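Local coordinates for amino acid ABC superfamily ATP binding cassette transporter, binding protein (Streptococcus pneumoniae, PDB 4H5G) that binds L-arginine and probably delivers it, as the substrate-binding component, to an amino acid ABC transporter, at residues K102-V107 / M170-A175; N125-K130 / D166-D171; A110-Y115 / V187-L192; P20-F25 / T151-A156. One frame throughout, in Å; residues are numbered along the deposited sequence. Where two conformers were deposited one is given.

Contact 1 (K102-V107 / M170-A175). With ARG (arginine), chain L.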
# COMPACT_ATOMS: atom_id res chain seq x y z
N LYS A 102 -6.20 -9.65 0.57
CA LYS A 102 -5.34 -10.76 0.19
C LYS A 102 -4.17 -10.26 -0.63
O LYS A 102 -4.09 -9.08 -0.96
CB LYS A 102 -6.13 -11.78 -0.63
CG LYS A 102 -7.35 -12.32 0.07
CD LYS A 102 -6.95 -13.05 1.34
CE LYS A 102 -8.16 -13.65 2.02
NZ LYS A 102 -8.94 -14.48 1.06
N ILE A 103 -3.27 -11.18 -0.96
CA ILE A 103 -2.11 -10.86 -1.78
C ILE A 103 -2.15 -11.76 -3.02
O ILE A 103 -2.45 -12.95 -2.92
CB ILE A 103 -0.82 -11.03 -0.98
CG1 ILE A 103 -0.93 -10.21 0.31
CG2 ILE A 103 0.39 -10.63 -1.82
CD1 ILE A 103 0.23 -10.30 1.25
N SER A 104 -1.89 -11.16 -4.18
CA SER A 104 -2.11 -11.82 -5.46
C SER A 104 -0.95 -11.64 -6.42
O SER A 104 -0.06 -10.81 -6.20
CB SER A 104 -3.35 -11.24 -6.13
OG SER A 104 -4.47 -11.32 -5.28
N PHE A 105 -0.99 -12.39 -7.52
CA PHE A 105 -0.03 -12.19 -8.60
C PHE A 105 -0.76 -11.58 -9.78
O PHE A 105 -1.84 -12.04 -10.16
CB PHE A 105 0.57 -13.53 -9.04
CG PHE A 105 1.50 -14.14 -8.03
CD1 PHE A 105 2.83 -13.77 -7.99
CD2 PHE A 105 1.06 -15.11 -7.15
CE1 PHE A 105 3.69 -14.35 -7.08
CE2 PHE A 105 1.92 -15.68 -6.22
CZ PHE A 105 3.24 -15.30 -6.19
N LEU A 106 -0.18 -10.54 -10.36
CA LEU A 106 -0.65 -9.99 -11.62
C LEU A 106 0.13 -10.67 -12.74
O LEU A 106 1.36 -10.76 -12.68
CB LEU A 106 -0.40 -8.47 -11.64
CG LEU A 106 -0.94 -7.71 -12.86
CD1 LEU A 106 -2.47 -7.65 -12.84
CD2 LEU A 106 -0.34 -6.28 -12.91
N VAL A 107 -0.59 -11.18 -13.74
CA VAL A 107 0.02 -11.87 -14.88
C VAL A 107 -0.63 -11.41 -16.19
O VAL A 107 -1.58 -10.65 -16.19
CB VAL A 107 -0.15 -13.42 -14.77
CG1 VAL A 107 0.60 -13.98 -13.55
CG2 VAL A 107 -1.66 -13.81 -14.72
N MET A 170 1.69 -8.65 -5.39
CA MET A 170 1.24 -7.35 -4.86
C MET A 170 -0.06 -7.50 -4.09
O MET A 170 -0.72 -8.53 -4.17
CB MET A 170 1.04 -6.35 -6.01
CG MET A 170 -0.10 -6.76 -6.96
SD MET A 170 -0.30 -5.62 -8.35
CE MET A 170 1.22 -5.89 -9.25
N ASP A 171 -0.45 -6.47 -3.34
CA ASP A 171 -1.74 -6.52 -2.65
C ASP A 171 -2.87 -6.69 -3.66
O ASP A 171 -2.85 -6.07 -4.72
CB ASP A 171 -1.95 -5.26 -1.80
CG ASP A 171 -1.11 -5.28 -0.54
OD1 ASP A 171 -1.54 -5.93 0.43
OD2 ASP A 171 0.00 -4.70 -0.53
N GLU A 172 -3.84 -7.55 -3.35
CA GLU A 172 -4.92 -7.85 -4.31
C GLU A 172 -5.67 -6.65 -4.93
O GLU A 172 -5.90 -6.63 -6.14
CB GLU A 172 -5.92 -8.87 -3.72
CG GLU A 172 -7.14 -9.07 -4.62
CD GLU A 172 -7.92 -10.32 -4.29
OE1 GLU A 172 -8.81 -10.26 -3.42
OE2 GLU A 172 -7.66 -11.37 -4.92
N PRO A 173 -6.04 -5.63 -4.11
CA PRO A 173 -6.76 -4.50 -4.72
C PRO A 173 -5.96 -3.79 -5.82
O PRO A 173 -6.53 -3.27 -6.78
CB PRO A 173 -6.99 -3.56 -3.53
CG PRO A 173 -7.03 -4.47 -2.34
CD PRO A 173 -5.98 -5.52 -2.64
N VAL A 174 -4.64 -3.81 -5.67
CA VAL A 174 -3.75 -3.19 -6.66
C VAL A 174 -3.71 -4.03 -7.94
O VAL A 174 -3.73 -3.49 -9.05
CB VAL A 174 -2.32 -2.99 -6.08
CG1 VAL A 174 -1.41 -2.35 -7.12
CG2 VAL A 174 -2.38 -2.11 -4.83
N ALA A 175 -3.65 -5.35 -7.79
CA ALA A 175 -3.69 -6.24 -8.96
C ALA A 175 -5.02 -6.11 -9.68
O ALA A 175 -5.06 -6.04 -10.90
CB ALA A 175 -3.43 -7.68 -8.56
N ARG L . 1.30 -4.21 1.96
CA ARG L . 2.71 -4.38 1.57
C ARG L . 3.64 -4.03 2.70
O ARG L . 3.27 -3.34 3.67
CB ARG L . 3.05 -3.54 0.33
CG ARG L . 2.65 -2.07 0.43
CD ARG L . 3.21 -1.25 -0.74
NE ARG L . 2.69 0.12 -0.74
CZ ARG L . 2.97 1.04 -1.67
NH1 ARG L . 2.44 2.26 -1.58
NH2 ARG L . 3.78 0.74 -2.67
OXT ARG L . 4.81 -4.43 2.68
O HOH W 1 -8.60 -9.15 -1.04
O HOH W 2 -6.14 -13.04 -5.78
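S104 and M170 form an antiparallel hydrogen-bonded pair, each N-H meeting the other's carbonyl at 2.9 Å (S104 N to M170 O, M170 N to S104 O), while I103 and D171 make the adjoining non-hydrogen-bonded pair with CA atoms 4.4 Å apart. This joins strands 103-108 and 167-171 in the central sheet of one lobe of a type II periplasmic binding protein fold. The chain then turns from strand into helix 172-181, and the pairing persists across that change: E172 N donates to K102 O at 2.8 Å, nearly straight at the hydrogen (167°) but tilted 34° from the carbonyl plane. E172 extends back beside strand 103-108, where its OE2 comes to 3.2 Å from S104 OG, and one water accepts from K102 N and donates to E172 OE1. Further along, L106 reaches across with its CG anti to the backbone N (chi1 -176°); CD1 lies 3.6 Å from A175 O on the first helical turn. The M170 chain bends at chi3, which brings CE alongside L106 CB at 3.9 Å. Beyond this pair, V157 of helix 153-162 touches both L106 and M170. D171 occupies the N-cap position, yet its carboxylate makes no capping bond and serves the arginine pocket instead: OD1 accepts from N101 ND2, and OD2 is hydrogen-bonded to the hydroxyl of Y22. The same D171 OD2 accepts from the alpha-amino N of the bound arginine at 2.9 Å.

Contact 2 (N125-K130 / D166-D171). With ARG (arginine), chain L; SO4 (sulfate ion), chain C.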
# COMPACT_ATOMS: atom_id res chain seq x y z
N ASN A 125 9.71 -15.93 -13.95
CA ASN A 125 10.36 -14.71 -13.49
C ASN A 125 9.36 -13.90 -12.68
O ASN A 125 8.40 -13.37 -13.22
CB ASN A 125 10.86 -13.88 -14.68
CG ASN A 125 11.93 -14.59 -15.46
OD1 ASN A 125 12.71 -15.35 -14.89
ND2 ASN A 125 11.96 -14.38 -16.78
N ILE A 126 9.60 -13.81 -11.37
CA ILE A 126 8.68 -13.12 -10.48
C ILE A 126 9.29 -11.78 -10.08
O ILE A 126 10.50 -11.69 -9.86
CB ILE A 126 8.39 -13.97 -9.22
CG1 ILE A 126 7.80 -15.33 -9.63
CG2 ILE A 126 7.44 -13.24 -8.26
CD1 ILE A 126 7.43 -16.23 -8.45
N ALA A 127 8.45 -10.75 -10.02
CA ALA A 127 8.87 -9.44 -9.50
C ALA A 127 8.07 -9.10 -8.24
O ALA A 127 6.91 -9.48 -8.10
CB ALA A 127 8.67 -8.36 -10.56
N ALA A 128 8.71 -8.39 -7.31
CA ALA A 128 8.00 -7.86 -6.14
C ALA A 128 8.68 -6.57 -5.72
O ALA A 128 9.78 -6.27 -6.18
CB ALA A 128 8.01 -8.87 -5.01
N GLN A 129 8.03 -5.82 -4.84
CA GLN A 129 8.53 -4.50 -4.46
C GLN A 129 9.51 -4.59 -3.30
O GLN A 129 9.25 -5.28 -2.31
CB GLN A 129 7.36 -3.59 -4.10
CG GLN A 129 7.74 -2.16 -3.77
CD GLN A 129 6.55 -1.23 -3.84
OE1 GLN A 129 5.43 -1.59 -3.46
NE2 GLN A 129 6.78 -0.01 -4.34
N LYS A 130 10.64 -3.89 -3.41
CA LYS A 130 11.65 -3.88 -2.34
C LYS A 130 11.06 -3.42 -1.03
O LYS A 130 10.35 -2.42 -1.00
CB LYS A 130 12.79 -2.91 -2.69
CG LYS A 130 13.70 -3.40 -3.81
CD LYS A 130 14.86 -2.43 -4.07
CE LYS A 130 15.79 -3.00 -5.14
NZ LYS A 130 16.95 -2.12 -5.45
N ASP A 166 7.16 -12.46 -15.55
CA ASP A 166 5.96 -13.23 -15.84
C ASP A 166 4.83 -13.01 -14.84
O ASP A 166 3.67 -13.20 -15.17
CB ASP A 166 6.29 -14.73 -15.88
CG ASP A 166 7.40 -15.06 -16.85
OD1 ASP A 166 7.30 -14.64 -18.02
OD2 ASP A 166 8.37 -15.74 -16.44
N ALA A 167 5.18 -12.59 -13.63
CA ALA A 167 4.18 -12.45 -12.57
C ALA A 167 4.69 -11.45 -11.55
O ALA A 167 5.85 -11.49 -11.19
CB ALA A 167 3.93 -13.78 -11.91
N VAL A 168 3.81 -10.55 -11.11
CA VAL A 168 4.20 -9.57 -10.10
C VAL A 168 3.35 -9.77 -8.85
O VAL A 168 2.12 -9.74 -8.92
CB VAL A 168 3.98 -8.13 -10.60
CG1 VAL A 168 4.51 -7.13 -9.55
CG2 VAL A 168 4.69 -7.90 -11.93
N HIS A 169 4.00 -9.97 -7.70
CA HIS A 169 3.29 -10.17 -6.44
C HIS A 169 2.94 -8.82 -5.83
O HIS A 169 3.80 -7.94 -5.74
CB HIS A 169 4.19 -10.95 -5.46
CG HIS A 169 3.44 -11.80 -4.48
ND1 HIS A 169 3.88 -12.03 -3.20
CD2 HIS A 169 2.29 -12.51 -4.61
CE1 HIS A 169 3.04 -12.84 -2.58
NE2 HIS A 169 2.06 -13.15 -3.41
N MET A 170 1.69 -8.65 -5.39
CA MET A 170 1.24 -7.35 -4.86
C MET A 170 -0.06 -7.50 -4.09
O MET A 170 -0.72 -8.53 -4.17
CB MET A 170 1.04 -6.35 -6.01
CG MET A 170 -0.10 -6.76 -6.96
SD MET A 170 -0.30 -5.62 -8.35
CE MET A 170 1.22 -5.89 -9.25
N ASP A 171 -0.45 -6.47 -3.34
CA ASP A 171 -1.74 -6.52 -2.65
C ASP A 171 -2.87 -6.69 -3.66
O ASP A 171 -2.85 -6.07 -4.72
CB ASP A 171 -1.95 -5.26 -1.80
CG ASP A 171 -1.11 -5.28 -0.54
OD1 ASP A 171 -1.54 -5.93 0.43
OD2 ASP A 171 0.00 -4.70 -0.53
N ARG L . 1.30 -4.21 1.96
CA ARG L . 2.71 -4.38 1.57
C ARG L . 3.64 -4.03 2.70
O ARG L . 3.27 -3.34 3.67
CB ARG L . 3.05 -3.54 0.33
CG ARG L . 2.65 -2.07 0.43
CD ARG L . 3.21 -1.25 -0.74
NE ARG L . 2.69 0.12 -0.74
CZ ARG L . 2.97 1.04 -1.67
NH1 ARG L . 2.44 2.26 -1.58
NH2 ARG L . 3.78 0.74 -2.67
OXT ARG L . 4.81 -4.43 2.68
S SO4 C . 15.60 -0.39 -8.88
O1 SO4 C . 14.25 -0.92 -8.76
O2 SO4 C . 16.57 -1.49 -8.77
O3 SO4 C . 15.74 0.27 -10.18
O4 SO4 C . 15.86 0.57 -7.80
O HOH W 3 9.64 -13.59 -18.57
O HOH W 4 5.38 -6.41 -4.13
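Backbone hydrogen bonds tie N125 and A127 to D166, A167 and H169 in parallel register. A127 is the main link, its N donating to A167 O at 2.9 Å and its O accepting from H169 N at 3.0 Å. N125 O accepts from D166 N at 2.8 Å, with a weak second bond from A167 N. Two CA-H...O contacts fill in between, I126 CA to A167 O and V168 CA to A127 O. The axes run 4.7 Å apart at 29°, the usual twist of neighbouring strands.

Side chain meets backbone at the start of the pair: D166 OD2 accepts from N125 N at 2.8 Å, on the anti side and 23° out of the carboxylate plane. The other oxygen, D166 OD1, receives a water that also accepts from N125 ND2, and the amide and carboxylate planes lie 12° apart.

These are two central strands of the alpha/beta lobe of the type II binding-protein fold, with helices packed on both faces of the sheet. A127 CB and V168 CG2, 4.2 Å apart, share the face where V168 meets helix 153-162; I126 lies on the other, against helix 133-141. H169 also turns to that helix, its ND1 hydrogen-bonded to P134 O.

Ligand bonds gather where the strands end. A water joins Q129 N to H169 O, and the extended Q129 chain carries OE1 to NH2 of the bound arginine at 3.0 Å.

Contact 3 (A110-Y115 / V187-L192)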
# COMPACT_ATOMS: atom_id res chain seq x y z
N ALA A 110 -3.22 -14.11 -21.04
CA ALA A 110 -2.99 -15.35 -21.78
C ALA A 110 -2.36 -16.43 -20.91
O ALA A 110 -2.32 -17.60 -21.29
CB ALA A 110 -2.14 -15.10 -23.03
N ASP A 111 -1.87 -16.04 -19.73
CA ASP A 111 -1.14 -16.95 -18.84
C ASP A 111 -1.93 -17.37 -17.62
O ASP A 111 -1.39 -18.05 -16.74
CB ASP A 111 0.16 -16.30 -18.36
CG ASP A 111 1.23 -16.26 -19.43
OD1 ASP A 111 1.11 -17.00 -20.44
OD2 ASP A 111 2.20 -15.49 -19.25
N VAL A 112 -3.19 -16.98 -17.54
CA VAL A 112 -4.00 -17.34 -16.37
C VAL A 112 -4.15 -18.86 -16.23
O VAL A 112 -4.10 -19.39 -15.12
CB VAL A 112 -5.38 -16.66 -16.39
CG1 VAL A 112 -6.26 -17.16 -15.25
CG2 VAL A 112 -5.21 -15.15 -16.30
N GLU A 113 -4.31 -19.56 -17.35
CA GLU A 113 -4.46 -21.01 -17.30
C GLU A 113 -3.13 -21.67 -16.97
O GLU A 113 -3.08 -22.81 -16.51
CB GLU A 113 -5.02 -21.55 -18.62
CG GLU A 113 -6.46 -21.18 -18.85
CD GLU A 113 -7.34 -21.57 -17.68
OE1 GLU A 113 -7.33 -22.75 -17.29
OE2 GLU A 113 -8.03 -20.68 -17.14
N LYS A 114 -2.06 -20.93 -17.19
CA LYS A 114 -0.72 -21.48 -17.06
C LYS A 114 -0.25 -21.51 -15.61
O LYS A 114 0.29 -22.52 -15.14
CB LYS A 114 0.23 -20.63 -17.89
CG LYS A 114 1.67 -21.06 -17.82
CD LYS A 114 2.50 -20.14 -18.67
CE LYS A 114 3.94 -20.58 -18.69
NZ LYS A 114 4.70 -19.71 -19.63
N TYR A 115 -0.45 -20.41 -14.89
CA TYR A 115 0.03 -20.29 -13.52
C TYR A 115 -1.04 -20.70 -12.53
O TYR A 115 -1.60 -19.86 -11.83
CB TYR A 115 0.53 -18.86 -13.25
CG TYR A 115 1.74 -18.55 -14.10
CD1 TYR A 115 2.86 -19.35 -14.02
CD2 TYR A 115 1.74 -17.50 -15.01
CE1 TYR A 115 3.98 -19.10 -14.79
CE2 TYR A 115 2.86 -17.24 -15.80
CZ TYR A 115 3.97 -18.04 -15.68
OH TYR A 115 5.09 -17.83 -16.45
N VAL A 187 -5.53 -11.19 -12.85
CA VAL A 187 -5.09 -11.71 -11.57
C VAL A 187 -5.00 -13.24 -11.66
O VAL A 187 -5.95 -13.89 -12.07
CB VAL A 187 -6.06 -11.29 -10.46
CG1 VAL A 187 -5.58 -11.81 -9.10
CG2 VAL A 187 -6.22 -9.77 -10.45
N ALA A 188 -3.85 -13.80 -11.28
CA ALA A 188 -3.64 -15.25 -11.33
C ALA A 188 -4.58 -15.94 -10.34
O ALA A 188 -4.99 -15.33 -9.36
CB ALA A 188 -2.19 -15.58 -11.01
N THR A 189 -4.91 -17.21 -10.59
CA THR A 189 -5.79 -17.96 -9.70
C THR A 189 -5.03 -18.65 -8.57
O THR A 189 -5.63 -19.35 -7.75
CB THR A 189 -6.58 -19.04 -10.46
OG1 THR A 189 -5.65 -19.93 -11.11
CG2 THR A 189 -7.49 -18.42 -11.50
N VAL A 190 -3.72 -18.47 -8.54
CA VAL A 190 -2.88 -19.11 -7.53
C VAL A 190 -2.45 -18.03 -6.55
O VAL A 190 -2.20 -16.91 -6.96
CB VAL A 190 -1.63 -19.75 -8.19
CG1 VAL A 190 -0.87 -18.73 -9.05
CG2 VAL A 190 -0.73 -20.36 -7.15
N SER A 191 -2.38 -18.36 -5.27
CA SER A 191 -1.86 -17.39 -4.30
C SER A 191 -0.99 -18.06 -3.24
O SER A 191 -1.15 -19.25 -2.95
CB SER A 191 -2.99 -16.58 -3.66
OG SER A 191 -3.87 -17.42 -2.95
N LEU A 192 -0.07 -17.30 -2.67
CA LEU A 192 0.82 -17.82 -1.64
C LEU A 192 0.07 -17.96 -0.32
O LEU A 192 -0.98 -17.37 -0.13
CB LEU A 192 2.04 -16.91 -1.47
CG LEU A 192 3.02 -17.03 -2.64
CD1 LEU A 192 4.30 -16.27 -2.37
CD2 LEU A 192 3.34 -18.49 -2.88
O HOH W 5 -3.36 -18.24 -12.76
O HOH W 6 -6.20 -20.75 -13.71
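V112 and T189 meet through methyl groups, CG1 of V112 lying 4.1 Å from CG2 of T189 with the two side chains crossing at about a right angle. The contact joins two peripheral loops in one lobe of the type II periplasmic binding protein fold, one following strand 103-108 and the other leaving edge strand 185-187. Beside it, V190 presses on Y115: a first torsion of 53° sets V190 CG1 between its own N and carbonyl carbon, and that methyl comes to 3.1 Å from Y115 O, a tight approach. The same methyl touches Y115 CB.

Water carries the polar link. One molecule donates to V112 O (2.7 Å) and to Y115 O (2.6 Å) while accepting from T189 N (2.9 Å), so three backbone groups fix its place. A second water donates to V112 O and is hydrogen-bonded to T189 OG1.

The next shell shapes each loop. V190 also packs on L118 and L121 of helix 118-122, and A188 is tied by its backbone to F105, holding its loop against the sheet. Within segment 110-115, D111 O accepts from both K114 N and Y115 N, curling residues 111-115 into a turn, and K114 CG sits 4.2 Å above the centre of the Y115 ring.

Contact 4 (P20-F25 / T151-A156). With ARG (arginine), chain L; SO4 (sulfate ion), chain C.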
# COMPACT_ATOMS: atom_id res chain seq x y z
N PRO A 20 3.18 6.83 -3.81
CA PRO A 20 2.03 6.86 -4.73
C PRO A 20 2.22 6.04 -6.01
O PRO A 20 2.13 6.59 -7.11
CB PRO A 20 1.88 8.35 -5.05
CG PRO A 20 3.28 8.87 -4.97
CD PRO A 20 3.96 8.08 -3.87
N ASP A 21 2.46 4.74 -5.86
CA ASP A 21 2.61 3.82 -7.00
C ASP A 21 1.68 2.63 -6.82
O ASP A 21 2.00 1.52 -7.26
CB ASP A 21 4.06 3.33 -7.12
CG ASP A 21 4.53 2.55 -5.88
OD1 ASP A 21 3.85 2.63 -4.85
OD2 ASP A 21 5.60 1.90 -5.94
N TYR A 22 0.52 2.84 -6.22
CA TYR A 22 -0.22 1.72 -5.65
C TYR A 22 -1.73 1.96 -5.65
O TYR A 22 -2.37 1.88 -4.61
CB TYR A 22 0.29 1.47 -4.21
CG TYR A 22 0.48 0.00 -3.82
CD1 TYR A 22 1.22 -0.87 -4.61
CD2 TYR A 22 -0.05 -0.50 -2.63
CE1 TYR A 22 1.41 -2.21 -4.25
CE2 TYR A 22 0.13 -1.84 -2.26
CZ TYR A 22 0.86 -2.68 -3.08
OH TYR A 22 1.06 -4.00 -2.73
N ALA A 23 -2.30 2.26 -6.82
CA ALA A 23 -3.75 2.41 -6.95
C ALA A 23 -4.44 1.10 -6.57
O ALA A 23 -4.05 0.04 -7.05
CB ALA A 23 -4.11 2.79 -8.37
N PRO A 24 -5.53 1.16 -5.78
CA PRO A 24 -6.32 2.32 -5.38
C PRO A 24 -5.95 2.96 -4.04
O PRO A 24 -6.66 3.86 -3.60
CB PRO A 24 -7.74 1.73 -5.27
CG PRO A 24 -7.46 0.36 -4.74
CD PRO A 24 -6.21 -0.10 -5.44
N PHE A 25 -4.88 2.51 -3.40
CA PHE A 25 -4.49 3.04 -2.09
C PHE A 25 -3.93 4.46 -2.20
O PHE A 25 -4.37 5.38 -1.52
CB PHE A 25 -3.46 2.13 -1.42
CG PHE A 25 -4.01 0.80 -1.00
CD1 PHE A 25 -4.76 0.68 0.17
CD2 PHE A 25 -3.77 -0.34 -1.74
CE1 PHE A 25 -5.27 -0.54 0.56
CE2 PHE A 25 -4.27 -1.56 -1.35
CZ PHE A 25 -5.02 -1.66 -0.19
N THR A 151 12.20 -1.22 -6.86
CA THR A 151 11.81 -0.17 -5.92
C THR A 151 10.38 0.32 -6.12
O THR A 151 9.63 0.48 -5.17
CB THR A 151 12.77 1.03 -6.04
OG1 THR A 151 14.11 0.59 -5.76
CG2 THR A 151 12.40 2.11 -5.06
N ASN A 152 10.00 0.55 -7.38
CA ASN A 152 8.71 1.17 -7.76
C ASN A 152 7.77 0.12 -8.35
O ASN A 152 8.17 -0.62 -9.25
CB ASN A 152 8.97 2.27 -8.80
CG ASN A 152 7.74 3.12 -9.12
OD1 ASN A 152 6.86 2.73 -9.91
ND2 ASN A 152 7.70 4.31 -8.55
N MET A 153 6.52 0.07 -7.89
CA MET A 153 5.56 -0.92 -8.41
C MET A 153 5.24 -0.72 -9.88
O MET A 153 5.03 -1.69 -10.61
CB MET A 153 4.27 -0.96 -7.58
CG MET A 153 3.25 -1.99 -8.09
SD MET A 153 3.92 -3.66 -8.19
CE MET A 153 4.09 -4.04 -6.45
N GLY A 154 5.20 0.54 -10.33
CA GLY A 154 4.95 0.83 -11.74
C GLY A 154 6.01 0.22 -12.63
O GLY A 154 5.71 -0.25 -13.74
N GLU A 155 7.26 0.22 -12.16
CA GLU A 155 8.35 -0.38 -12.93
C GLU A 155 8.20 -1.90 -12.99
O GLU A 155 8.48 -2.51 -14.03
CB GLU A 155 9.72 0.03 -12.36
CG GLU A 155 10.92 -0.70 -12.98
CD GLU A 155 11.10 -0.42 -14.47
OE1 GLU A 155 10.59 0.60 -14.98
OE2 GLU A 155 11.78 -1.23 -15.15
N ALA A 156 7.76 -2.50 -11.89
CA ALA A 156 7.51 -3.95 -11.90
C ALA A 156 6.48 -4.30 -12.96
O ALA A 156 6.66 -5.25 -13.73
CB ALA A 156 7.05 -4.43 -10.53
N ARG L . 1.30 -4.21 1.96
CA ARG L . 2.71 -4.38 1.57
C ARG L . 3.64 -4.03 2.70
O ARG L . 3.27 -3.34 3.67
CB ARG L . 3.05 -3.54 0.33
CG ARG L . 2.65 -2.07 0.43
CD ARG L . 3.21 -1.25 -0.74
NE ARG L . 2.69 0.12 -0.74
CZ ARG L . 2.97 1.04 -1.67
NH1 ARG L . 2.44 2.26 -1.58
NH2 ARG L . 3.78 0.74 -2.67
OXT ARG L . 4.81 -4.43 2.68
S SO4 C . 15.60 -0.39 -8.88
O1 SO4 C . 14.25 -0.92 -8.76
O2 SO4 C . 16.57 -1.49 -8.77
O3 SO4 C . 15.74 0.27 -10.18
O4 SO4 C . 15.86 0.57 -7.80
O HOH W 7 7.84 2.99 -4.54
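D21 sends its CB toward M153 and the start of helix 153-162, and a first torsion of 61° tucks CG between the backbone N and the carbonyl carbon. D21 CB lies 4.0 Å from N152 OD1, the N-cap oxygen that accepts weak bonds from G154 N and E155 N. From CG the two carboxylate oxygens part company. OD2 takes the helix side: M153 N donates to it at 2.8 Å, almost straight (177°), on the anti side and 33° out of the carboxylate plane. A water donates to both D21 OD2 and T151 O, and Q129 NE2 adds a weak bond to OD2. OD1 takes the ligand side, accepting from NH2 of the bound arginine at 2.9 Å, with a weak bond from S19 OG. The helix N-terminus probably helps to stabilise negative charge on this carboxylate.

Y22 supplies the second surface. Its ring lies under the arginine side chain, with ligand NE 3.4 Å above the ring plane and offset toward the rim. M153, bent at chi2 and chi3, brings its CE to the ring edge, 3.9 Å from Y22 CE1.

Loop 20-25, between strands 13-18 and 27-31, meets the start of helix 153-162 directly, beside the arginine, consistent with the closed, ligand-bound form of such proteins. Y22 leans on V174 of helix 172-181, and M153 packs on V168 and M170 of strand 167-171.

Contacts 1 and 2 both use strand 167-171, contact 1 pairing it with strand 103-108 and contact 2 with strand 125-129; they share M170 and D171, with centres about 9 Å apart, and L106 N lies 2.8 Å from V168 O, a probable hydrogen bond that continues the sheet between them. Contact 3 lies about 11 Å from contact 1, centre to centre, and S104 CB packs against V187 CG1 at 3.8 Å. Contact 4 comes from the cleft side, its centre about 12 Å from contact 1 and 21 Å from contact 3. D171, Q129 and D21, from contacts 1, 2 and 4, all bond the arginine, and Q129 NE2 to T151 O (3.0 Å) joins contact 2 to contact 4, centres about 11 Å apart.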